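Local structure of sialyltransferase 0160 (Photobacterium damselae, 4R84) at residues A[133-138]-A[165-170]; A[138-143]-A[326-331]; A[155-160]-A[337-342]. The protein probably transfers sialic acid from CMP-N-acetylneuraminic acid to an acceptor sugar, as a sialyltransferase of the GT-B structural group. All blocks are in the same frame, centred on the assembly; numbering follows the deposited sequence.

Interaction 1: A[133-138]-A[165-170]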
loop_
_atom_site.group_PDB
_atom_site.type_symbol
_atom_site.label_atom_id
_atom_site.label_comp_id
_atom_site.label_asym_id
_atom_site.label_seq_id
_atom_site.Cartn_x
_atom_site.Cartn_y
_atom_site.Cartn_z
ATOM N N GLN A 133 -0.039 -0.859 3.066
ATOM C CA GLN A 133 -0.498 0.390 2.448
ATOM C C GLN A 133 -1.827 0.170 1.753
ATOM O O GLN A 133 -2.741 0.985 1.857
ATOM C CB GLN A 133 0.516 0.895 1.434
ATOM C CG GLN A 133 1.789 1.432 2.066
ATOM C CD GLN A 133 1.680 2.884 2.498
ATOM O OE1 GLN A 133 0.953 3.679 1.893
ATOM N NE2 GLN A 133 2.417 3.246 3.547
ATOM N N GLN A 134 -1.918 -0.948 1.054
ATOM C CA GLN A 134 -3.134 -1.286 0.324
ATOM C C GLN A 134 -4.288 -1.518 1.289
ATOM O O GLN A 134 -5.416 -1.133 1.003
ATOM C CB GLN A 134 -2.879 -2.511 -0.551
ATOM C CG GLN A 134 -1.956 -2.211 -1.749
ATOM C CD GLN A 134 -1.423 -3.466 -2.391
ATOM O OE1 GLN A 134 -1.991 -4.540 -2.230
ATOM N NE2 GLN A 134 -0.302 -3.344 -3.106
ATOM N N LEU A 135 -4.015 -2.138 2.438
ATOM C CA LEU A 135 -5.076 -2.396 3.404
ATOM C C LEU A 135 -5.671 -1.084 3.918
ATOM O O LEU A 135 -6.891 -0.971 4.072
ATOM C CB LEU A 135 -4.570 -3.236 4.577
ATOM C CG LEU A 135 -5.601 -3.525 5.662
ATOM C CD1 LEU A 135 -6.865 -4.194 5.088
ATOM C CD2 LEU A 135 -4.955 -4.416 6.726
ATOM N N ILE A 136 -4.823 -0.097 4.186
ATOM C CA ILE A 136 -5.330 1.209 4.603
ATOM C C ILE A 136 -6.210 1.799 3.511
ATOM O O ILE A 136 -7.317 2.292 3.774
ATOM C CB ILE A 136 -4.189 2.197 4.901
ATOM C CG1 ILE A 136 -3.317 1.686 6.053
ATOM C CG2 ILE A 136 -4.776 3.600 5.173
ATOM C CD1 ILE A 136 -3.937 1.835 7.407
ATOM N N HIS A 137 -5.751 1.687 2.270
ATOM C CA HIS A 137 -6.519 2.236 1.161
ATOM C C HIS A 137 -7.884 1.553 1.038
ATOM O O HIS A 137 -8.908 2.220 0.804
ATOM C CB HIS A 137 -5.753 2.097 -0.152
ATOM C CG HIS A 137 -6.541 2.560 -1.337
ATOM N ND1 HIS A 137 -6.626 3.888 -1.696
ATOM C CD2 HIS A 137 -7.330 1.881 -2.206
ATOM C CE1 HIS A 137 -7.406 4.003 -2.759
ATOM N NE2 HIS A 137 -7.845 2.799 -3.086
ATOM N N ILE A 138 -7.895 0.230 1.199
ATOM C CA ILE A 138 -9.129 -0.560 1.134
ATOM C C ILE A 138 -10.113 -0.122 2.211
ATOM O O ILE A 138 -11.314 0.018 1.963
ATOM C CB ILE A 138 -8.825 -2.075 1.270
ATOM C CG1 ILE A 138 -8.212 -2.594 -0.033
ATOM C CG2 ILE A 138 -10.083 -2.870 1.607
ATOM C CD1 ILE A 138 -7.720 -4.052 -0.003
ATOM N N ASN A 165 -15.695 -9.872 4.167
ATOM C CA ASN A 165 -17.049 -9.431 3.865
ATOM C C ASN A 165 -17.252 -7.963 4.247
ATOM O O ASN A 165 -17.940 -7.216 3.535
ATOM C CB ASN A 165 -18.063 -10.330 4.573
ATOM C CG ASN A 165 -18.162 -11.706 3.932
ATOM O OD1 ASN A 165 -17.798 -11.887 2.768
ATOM N ND2 ASN A 165 -18.628 -12.690 4.697
ATOM N N LYS A 166 -16.623 -7.542 5.340
ATOM C CA LYS A 166 -16.691 -6.152 5.781
ATOM C C LYS A 166 -16.140 -5.198 4.734
ATOM O O LYS A 166 -16.562 -4.046 4.658
ATOM C CB LYS A 166 -15.895 -5.942 7.084
ATOM C CG LYS A 166 -16.426 -6.652 8.325
ATOM C CD LYS A 166 -15.586 -6.275 9.549
ATOM C CE LYS A 166 -15.970 -7.067 10.789
ATOM N NZ LYS A 166 -17.333 -6.724 11.310
ATOM N N LEU A 167 -15.208 -5.683 3.918
ATOM C CA LEU A 167 -14.475 -4.810 3.013
ATOM C C LEU A 167 -14.729 -5.108 1.536
ATOM O O LEU A 167 -14.041 -4.568 0.671
ATOM C CB LEU A 167 -12.963 -4.895 3.321
ATOM C CG LEU A 167 -12.534 -4.366 4.700
ATOM C CD1 LEU A 167 -11.061 -4.680 4.974
ATOM C CD2 LEU A 167 -12.749 -2.869 4.769
ATOM N N ASN A 168 -15.740 -5.933 1.258
ATOM C CA ASN A 168 -16.075 -6.338 -0.115
ATOM C C ASN A 168 -14.863 -6.949 -0.824
ATOM O O ASN A 168 -14.588 -6.697 -2.003
ATOM C CB ASN A 168 -16.625 -5.141 -0.897
ATOM C CG ASN A 168 -18.024 -4.743 -0.435
ATOM O OD1 ASN A 168 -18.682 -5.493 0.280
ATOM N ND2 ASN A 168 -18.476 -3.564 -0.843
ATOM N N ILE A 169 -14.156 -7.776 -0.068
ATOM C CA ILE A 169 -12.988 -8.492 -0.544
ATOM C C ILE A 169 -13.299 -9.949 -0.874
ATOM O O ILE A 169 -13.946 -10.649 -0.088
ATOM C CB ILE A 169 -11.872 -8.465 0.510
ATOM C CG1 ILE A 169 -11.234 -7.075 0.599
ATOM C CG2 ILE A 169 -10.837 -9.501 0.181
ATOM C CD1 ILE A 169 -10.219 -6.967 1.759
ATOM N N HIS A 170 -12.845 -10.393 -2.043
ATOM C CA HIS A 170 -12.762 -11.816 -2.367
ATOM C C HIS A 170 -11.287 -12.162 -2.461
ATOM O O HIS A 170 -10.573 -11.573 -3.262
ATOM C CB HIS A 170 -13.473 -12.119 -3.688
ATOM C CG HIS A 170 -13.773 -13.573 -3.909
ATOM N ND1 HIS A 170 -12.882 -14.579 -3.601
ATOM C CD2 HIS A 170 -14.869 -14.186 -4.419
ATOM C CE1 HIS A 170 -13.416 -15.749 -3.908
ATOM N NE2 HIS A 170 -14.621 -15.538 -4.406
#
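Leu167 meets Ile138 and Leu135 just where the chain leaves helix 161-166, and its side chain can be followed outward to see how a turn is fitted against a neighbouring helix. The CB atom already touches: Leu167 CB lies 3.9 Å from Ile138 CG2. At CG the chain forks, with CG turned anti to the carbonyl carbon (chi1 -65°), and both methyls stay near the same isoleucine branch. Leu167 CD2 is 4.1 Å from Ile138 CG2. Leu167 CD1 comes nearer, 3.9 Å from Ile138 CG2, and also meets Leu135, with 4.2 Å between Leu167 CD1 and Leu135 CD1. The two side chains of Ile138 and Leu167 run at about a right angle. From the strand beyond the turn, Ile169 adds its tip, CD1 standing 4.1 Å from Ile138 CG2; one methyl of the helix thus meets both the turn residue Leu167 and the strand residue Ile169. All four side chains are buried, and no hydrogen bond crosses between the segments. Arg150 secures the turn independently, its NH1 bonding to Leu167 O. Helix 129-144 links the parallel strands 106-125 and 149-154, and helix 161-166 leads on to strand 169-175: successive beta-alpha-beta units of a Rossmann fold.

Interaction 2: A[138-143]-A[326-331]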
loop_
_atom_site.group_PDB
_atom_site.type_symbol
_atom_site.label_atom_id
_atom_site.label_comp_id
_atom_site.label_asym_id
_atom_site.label_seq_id
_atom_site.Cartn_x
_atom_site.Cartn_y
_atom_site.Cartn_z
ATOM N N ILE A 138 -7.895 0.230 1.199
ATOM C CA ILE A 138 -9.129 -0.560 1.134
ATOM C C ILE A 138 -10.113 -0.122 2.211
ATOM O O ILE A 138 -11.314 0.018 1.963
ATOM C CB ILE A 138 -8.825 -2.075 1.270
ATOM C CG1 ILE A 138 -8.212 -2.594 -0.033
ATOM C CG2 ILE A 138 -10.083 -2.870 1.607
ATOM C CD1 ILE A 138 -7.720 -4.052 -0.003
ATOM N N ILE A 139 -9.610 0.105 3.415
ATOM C CA ILE A 139 -10.490 0.499 4.503
ATOM C C ILE A 139 -11.132 1.854 4.204
ATOM O O ILE A 139 -12.336 2.038 4.433
ATOM C CB ILE A 139 -9.725 0.513 5.831
ATOM C CG1 ILE A 139 -9.389 -0.924 6.217
ATOM C CG2 ILE A 139 -10.570 1.158 6.939
ATOM C CD1 ILE A 139 -8.327 -1.013 7.324
ATOM N N GLN A 140 -10.349 2.777 3.649
ATOM C CA GLN A 140 -10.886 4.068 3.221
ATOM C C GLN A 140 -11.882 3.882 2.078
ATOM O O GLN A 140 -12.951 4.490 2.060
ATOM C CB GLN A 140 -9.779 5.006 2.741
ATOM C CG GLN A 140 -8.712 5.387 3.790
ATOM C CD GLN A 140 -7.452 5.966 3.134
ATOM O OE1 GLN A 140 -7.231 5.795 1.936
ATOM N NE2 GLN A 140 -6.624 6.643 3.921
ATOM N N ALA A 141 -11.503 3.052 1.116
ATOM C CA ALA A 141 -12.283 2.896 -0.118
ATOM C C ALA A 141 -13.621 2.193 0.081
ATOM O O ALA A 141 -14.558 2.407 -0.704
ATOM C CB ALA A 141 -11.446 2.154 -1.174
ATOM N N LYS A 142 -13.715 1.332 1.092
ATOM C CA LYS A 142 -14.978 0.678 1.403
ATOM C C LYS A 142 -16.016 1.731 1.787
ATOM O O LYS A 142 -17.205 1.595 1.475
ATOM C CB LYS A 142 -14.812 -0.352 2.527
ATOM C CG LYS A 142 -16.144 -0.859 3.078
ATOM C CD LYS A 142 -16.944 -1.605 2.030
ATOM C CE LYS A 142 -18.387 -1.829 2.488
ATOM N NZ LYS A 142 -18.521 -2.325 3.887
ATOM N N ASP A 143 -15.569 2.776 2.475
ATOM C CA ASP A 143 -16.475 3.846 2.866
ATOM C C ASP A 143 -16.739 4.794 1.717
ATOM O O ASP A 143 -17.875 5.227 1.526
ATOM C CB ASP A 143 -15.934 4.627 4.067
ATOM C CG ASP A 143 -16.281 3.971 5.388
ATOM O OD1 ASP A 143 -16.535 2.744 5.405
ATOM O OD2 ASP A 143 -16.349 4.699 6.404
ATOM N N ALA A 326 -3.546 7.015 11.354
ATOM C CA ALA A 326 -3.992 7.924 12.399
ATOM C C ALA A 326 -5.176 8.772 11.952
ATOM O O ALA A 326 -5.928 9.269 12.790
ATOM C CB ALA A 326 -2.842 8.818 12.843
ATOM N N LYS A 327 -5.335 8.932 10.637
ATOM C CA LYS A 327 -6.437 9.719 10.079
ATOM C C LYS A 327 -7.678 8.852 9.898
ATOM O O LYS A 327 -8.768 9.352 9.612
ATOM C CB LYS A 327 -6.054 10.332 8.731
ATOM C CG LYS A 327 -4.869 11.273 8.743
ATOM C CD LYS A 327 -4.616 11.808 7.334
ATOM C CE LYS A 327 -3.273 12.512 7.228
ATOM N NZ LYS A 327 -3.151 13.674 8.151
ATOM N N LEU A 328 -7.516 7.543 10.056
ATOM C CA LEU A 328 -8.668 6.662 10.037
ATOM C C LEU A 328 -9.495 6.926 11.284
ATOM O O LEU A 328 -8.988 7.444 12.285
ATOM C CB LEU A 328 -8.250 5.181 9.980
ATOM C CG LEU A 328 -7.564 4.645 8.715
ATOM C CD1 LEU A 328 -7.117 3.213 8.958
ATOM C CD2 LEU A 328 -8.514 4.693 7.522
ATOM N N SER A 329 -10.777 6.590 11.218
ATOM C CA SER A 329 -11.632 6.630 12.397
ATOM C C SER A 329 -11.190 5.560 13.380
ATOM O O SER A 329 -10.461 4.640 13.006
ATOM C CB SER A 329 -13.080 6.399 12.013
ATOM O OG SER A 329 -13.301 5.018 11.768
ATOM N N ASP A 330 -11.648 5.655 14.623
ATOM C CA ASP A 330 -11.271 4.667 15.629
ATOM C C ASP A 330 -11.668 3.238 15.236
ATOM O O ASP A 330 -10.862 2.300 15.377
ATOM C CB ASP A 330 -11.898 5.018 16.979
ATOM C CG ASP A 330 -11.266 6.246 17.618
ATOM O OD1 ASP A 330 -10.106 6.567 17.275
ATOM O OD2 ASP A 330 -11.932 6.888 18.460
ATOM N N SER A 331 -12.884 3.081 14.720
ATOM C CA SER A 331 -13.390 1.767 14.331
ATOM C C SER A 331 -12.584 1.202 13.159
ATOM O O SER A 331 -12.297 0.003 13.107
ATOM C CB SER A 331 -14.885 1.839 13.974
ATOM O OG SER A 331 -15.134 2.700 12.871
#
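Leu328 presents a single methyl, CD2, to two consecutive residues of helix 129-144, and the side chains of Ile139 and Gln140 both cross that of Leu328 at about a right angle. The closer approach is to the aliphatic part of the glutamine, where Gln140 CG is 3.8 Å from Leu328 CD2. The rest of the Gln140 chain runs on extended, carrying the amide past the leucine methyl. From Ile139 it is the short branch that touches, CG2 lying 4.1 Å from Leu328 CD2; a chi1 of -69° sets Ile139 CG1 beside the backbone N and leaves CG2 anti to it, facing the leucine. Crossed in this way, the side chains meet at points instead of running alongside one another, and the surface they bury together is a modest 121 Å². Leu328 sits in the short link between helix 324-327 and helix 330-340. Ser329 follows at the N-cap of the second helix, where its backbone N bonds to the side chain of Gln332. Ile139 continues onto that helix, touching Gln332 and Phe336, whereas Ile138 and Ala141 turn to strands 106-125 and 149-154; helix 129-144 is thus packed between the sheet and helix 330-340.

Interaction 3: A[155-160]-A[337-342]. With CSF (cytidine-5'-monophosphate-3-fluoro-N-acetyl-neuraminic acid), chain E.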
loop_
_atom_site.group_PDB
_atom_site.type_symbol
_atom_site.label_atom_id
_atom_site.label_comp_id
_atom_site.label_asym_id
_atom_site.label_seq_id
_atom_site.Cartn_x
_atom_site.Cartn_y
_atom_site.Cartn_z
ATOM N N LYS A 155 0.282 -12.472 0.314
ATOM C CA LYS A 155 0.929 -13.639 0.901
ATOM C C LYS A 155 1.075 -13.527 2.415
ATOM O O LYS A 155 0.993 -14.535 3.121
ATOM C CB LYS A 155 2.301 -13.852 0.249
ATOM C CG LYS A 155 2.900 -15.230 0.532
ATOM C CD LYS A 155 3.965 -15.580 -0.502
ATOM C CE LYS A 155 4.715 -16.856 -0.128
ATOM N NZ LYS A 155 5.550 -16.642 1.111
ATOM N N ARG A 156 1.277 -12.309 2.916
ATOM C CA ARG A 156 1.638 -12.129 4.328
ATOM C C ARG A 156 0.481 -11.589 5.171
ATOM O O ARG A 156 0.334 -11.940 6.336
ATOM C CB ARG A 156 2.858 -11.218 4.458
ATOM C CG ARG A 156 4.161 -11.790 3.875
ATOM C CD ARG A 156 5.378 -11.201 4.589
ATOM N NE ARG A 156 5.310 -11.489 6.019
ATOM C CZ ARG A 156 6.043 -10.876 6.944
ATOM N NH1 ARG A 156 6.897 -9.925 6.587
ATOM N NH2 ARG A 156 5.907 -11.208 8.226
ATOM N N VAL A 157 -0.314 -10.700 4.597
ATOM C CA VAL A 157 -1.483 -10.185 5.302
ATOM C C VAL A 157 -2.712 -11.060 5.068
ATOM O O VAL A 157 -3.136 -11.283 3.922
ATOM C CB VAL A 157 -1.783 -8.746 4.888
ATOM C CG1 VAL A 157 -3.065 -8.255 5.566
ATOM C CG2 VAL A 157 -0.612 -7.856 5.240
ATOM N N THR A 158 -3.301 -11.540 6.161
ATOM C CA THR A 158 -4.417 -12.475 6.092
ATOM C C THR A 158 -5.745 -11.831 6.475
ATOM O O THR A 158 -5.897 -11.304 7.565
ATOM C CB THR A 158 -4.173 -13.688 7.002
ATOM O OG1 THR A 158 -3.009 -14.378 6.542
ATOM C CG2 THR A 158 -5.357 -14.636 6.949
ATOM N N VAL A 159 -6.694 -11.858 5.543
ATOM C CA VAL A 159 -8.017 -11.321 5.784
ATOM C C VAL A 159 -8.979 -12.496 5.960
ATOM O O VAL A 159 -9.164 -13.266 5.030
ATOM C CB VAL A 159 -8.467 -10.422 4.631
ATOM C CG1 VAL A 159 -9.730 -9.699 5.010
ATOM C CG2 VAL A 159 -7.358 -9.423 4.286
ATOM N N ASP A 160 -9.551 -12.670 7.150
ATOM C CA ASP A 160 -10.443 -13.815 7.355
ATOM C C ASP A 160 -11.798 -13.554 6.689
ATOM O O ASP A 160 -12.045 -12.465 6.179
ATOM C CB ASP A 160 -10.614 -14.146 8.849
ATOM C CG ASP A 160 -11.348 -13.063 9.633
ATOM O OD1 ASP A 160 -12.065 -12.238 9.031
ATOM O OD2 ASP A 160 -11.232 -13.061 10.877
ATOM N N LEU A 337 -5.935 -3.090 12.730
ATOM C CA LEU A 337 -5.146 -3.778 13.753
ATOM C C LEU A 337 -5.498 -5.253 13.876
ATOM O O LEU A 337 -4.624 -6.097 14.083
ATOM C CB LEU A 337 -5.331 -3.091 15.109
ATOM C CG LEU A 337 -4.705 -1.702 15.190
ATOM C CD1 LEU A 337 -5.160 -0.990 16.465
ATOM C CD2 LEU A 337 -3.157 -1.819 15.137
ATOM N N ASP A 338 -6.790 -5.559 13.767
ATOM C CA ASP A 338 -7.272 -6.929 13.858
ATOM C C ASP A 338 -6.756 -7.779 12.713
ATOM O O ASP A 338 -6.277 -8.894 12.913
ATOM C CB ASP A 338 -8.802 -6.945 13.878
ATOM C CG ASP A 338 -9.366 -8.347 14.013
ATOM O OD1 ASP A 338 -9.218 -8.954 15.096
ATOM O OD2 ASP A 338 -9.969 -8.837 13.036
ATOM N N ILE A 339 -6.845 -7.237 11.507
ATOM C CA ILE A 339 -6.375 -7.942 10.333
ATOM C C ILE A 339 -4.861 -8.205 10.402
ATOM O O ILE A 339 -4.411 -9.320 10.117
ATOM C CB ILE A 339 -6.725 -7.157 9.075
ATOM C CG1 ILE A 339 -8.251 -7.220 8.882
ATOM C CG2 ILE A 339 -6.003 -7.722 7.872
ATOM C CD1 ILE A 339 -8.778 -6.256 7.833
ATOM N N VAL A 340 -4.080 -7.200 10.782
ATOM C CA VAL A 340 -2.614 -7.388 10.801
ATOM C C VAL A 340 -2.126 -8.091 12.072
ATOM O O VAL A 340 -0.943 -8.408 12.183
ATOM C CB VAL A 340 -1.828 -6.056 10.659
ATOM C CG1 VAL A 340 -2.290 -5.303 9.423
ATOM C CG2 VAL A 340 -1.934 -5.192 11.916
ATOM N N GLY A 341 -3.031 -8.317 13.020
ATOM C CA GLY A 341 -2.728 -9.101 14.208
ATOM C C GLY A 341 -1.909 -8.379 15.264
ATOM O O GLY A 341 -1.117 -9.006 15.974
ATOM N N PHE A 342 -2.114 -7.069 15.384
ATOM C CA PHE A 342 -1.299 -6.241 16.270
ATOM C C PHE A 342 -2.117 -5.657 17.413
ATOM O O PHE A 342 -3.057 -4.912 17.186
ATOM C CB PHE A 342 -0.633 -5.117 15.473
ATOM C CG PHE A 342 0.166 -4.139 16.323
ATOM C CD1 PHE A 342 0.942 -4.578 17.402
ATOM C CD2 PHE A 342 0.165 -2.782 16.016
ATOM C CE1 PHE A 342 1.679 -3.674 18.165
ATOM C CE2 PHE A 342 0.913 -1.872 16.772
ATOM C CZ PHE A 342 1.673 -2.324 17.847
HETATM C C5A CSF E . 17.226 -11.270 2.656
HETATM C C4A CSF E . 15.780 -11.266 2.177
HETATM C C2A CSF E . 15.055 -11.735 4.556
HETATM O O6A CSF E . 16.450 -11.669 4.904
HETATM C C6A CSF E . 17.245 -10.800 4.105
HETATM C C3A CSF E . 14.902 -12.141 3.079
HETATM O O4A CSF E . 15.741 -11.745 0.826
HETATM N N5A CSF E . 18.009 -10.368 1.841
HETATM C C7A CSF E . 18.660 -10.859 4.644
HETATM C C8A CSF E . 18.694 -10.379 6.084
HETATM C C9A CSF E . 20.134 -10.237 6.561
HETATM O O9A CSF E . 20.097 -9.747 7.902
HETATM O O8A CSF E . 18.072 -9.095 6.134
HETATM O O7A CSF E . 19.124 -12.210 4.608
HETATM C C1A CSF E . 14.385 -12.769 5.438
HETATM O OBA CSF E . 13.147 -12.902 5.367
HETATM O OAA CSF E . 15.081 -13.476 6.205
HETATM O O1A CSF E . 14.369 -10.493 4.724
HETATM O O2A CSF E . 14.456 -8.086 5.355
HETATM N N1 CSF E . 10.863 -8.957 9.993
HETATM C C2 CSF E . 10.282 -8.585 11.215
HETATM N N3 CSF E . 11.033 -8.571 12.340
HETATM C C4 CSF E . 12.338 -8.909 12.271
HETATM C C5 CSF E . 12.922 -9.292 11.063
HETATM C C6 CSF E . 12.146 -9.318 9.909
HETATM C "C3'" CSF E . 10.745 -7.657 7.042
HETATM C "C2'" CSF E . 9.778 -7.637 8.197
HETATM C "C1'" CSF E . 9.989 -9.003 8.809
HETATM O "O4'" CSF E . 10.567 -9.837 7.802
HETATM C "C4'" CSF E . 10.647 -9.094 6.586
HETATM P PA CSF E . 14.428 -9.462 5.971
HETATM O "O5'" CSF E . 12.990 -9.528 6.640
HETATM C "C5'" CSF E . 11.851 -9.556 5.793
HETATM O "O3'" CSF E . 10.394 -6.705 6.047
HETATM O "O2'" CSF E . 8.428 -7.603 7.715
HETATM N N4 CSF E . 13.093 -8.895 13.397
HETATM O O2 CSF E . 9.063 -8.270 11.246
HETATM O O3A CSF E . 15.430 -9.862 7.020
HETATM C C10 CSF E . 19.149 -10.726 1.245
HETATM O O10 CSF E . 19.574 -11.872 1.266
HETATM C C11 CSF E . 19.893 -9.614 0.558
HETATM F F3A CSF E . 15.259 -13.463 2.955
HETATM O O HOH W 1 -2.304 -10.541 8.689
#
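In the loop that joins strand 149-154 to helix 161-166 and carries Arg156 of the donor pocket, Val157, Thr158 and Val159 lie against Ile339 near the end of helix 330-340. The apolar side of the contact centres on one methyl. With CG1 beside the backbone N (chi1 -70°), Ile339 CG2 is left anti to that N and meets Val157 CG1 at 3.8 Å and Val159 CG2 at 4.2 Å, the valines crossing the isoleucine obliquely. Between them it also faces the loop backbone, with Thr158 O only 3.6 Å from Ile339 CG2. No direct hydrogen bond spans the segments; a water does so instead, accepting from Thr158 N at 2.9 Å and donating to Ile339 O at 2.8 Å. That carbonyl belongs to the last turn of the helix, which closes in a Schellman motif: Phe342 N bonds to Leu337 O, and Gly341 supplies the positive phi. Farther along, Asp160 and Asp338 bring like charges near each other, their OD2 atoms 4.9 Å apart. Asn163 bonds to both acids, through its backbone N to Asp160 OD1, at the N-cap of helix 161-166, and through its ND2 to Asp338 OD2, which probably eases the repulsion. At the other end of the loop Arg156 points to the ligand. Its chain bends at chi3 (58°) and the guanidinium meets the donor analogue edge-on, in plane. Arg156 NH1 gives a 3.0 Å hydrogen bond to CSF O2', on the ribose; at 142° the bond is somewhat bent. His407, Lys405 and Glu434 are among the other residues bonded to the same ligand. A nucleotide-sugar held between loops from distant parts of the chain is characteristic of the interdomain cleft of GT-B glycosyltransferases.

In the fold
The three contacts share two helices. Interactions 1 and 2 both use helix 129-144 and have Ile138 in common, their centres 10 Å apart; a probable hydrogen bond of 2.7 Å from Lys142 NZ to Lys166 O ties them further. Interactions 2 and 3 lie along helix 330-340, one at its start and the other at its end, 15 Å apart between centres and not touching. Interaction 1 bridges to interaction 3 through hydrophobic packing, with Leu135 CD2 3.7 Å from Ile339 CG2 and Leu167 CD1 4.0 Å from Ile339 CD1. Only interaction 3 reaches the donor analogue, by way of Arg156. In interaction 1, the side chain of Leu135 is about 14 Å from the bound CSF.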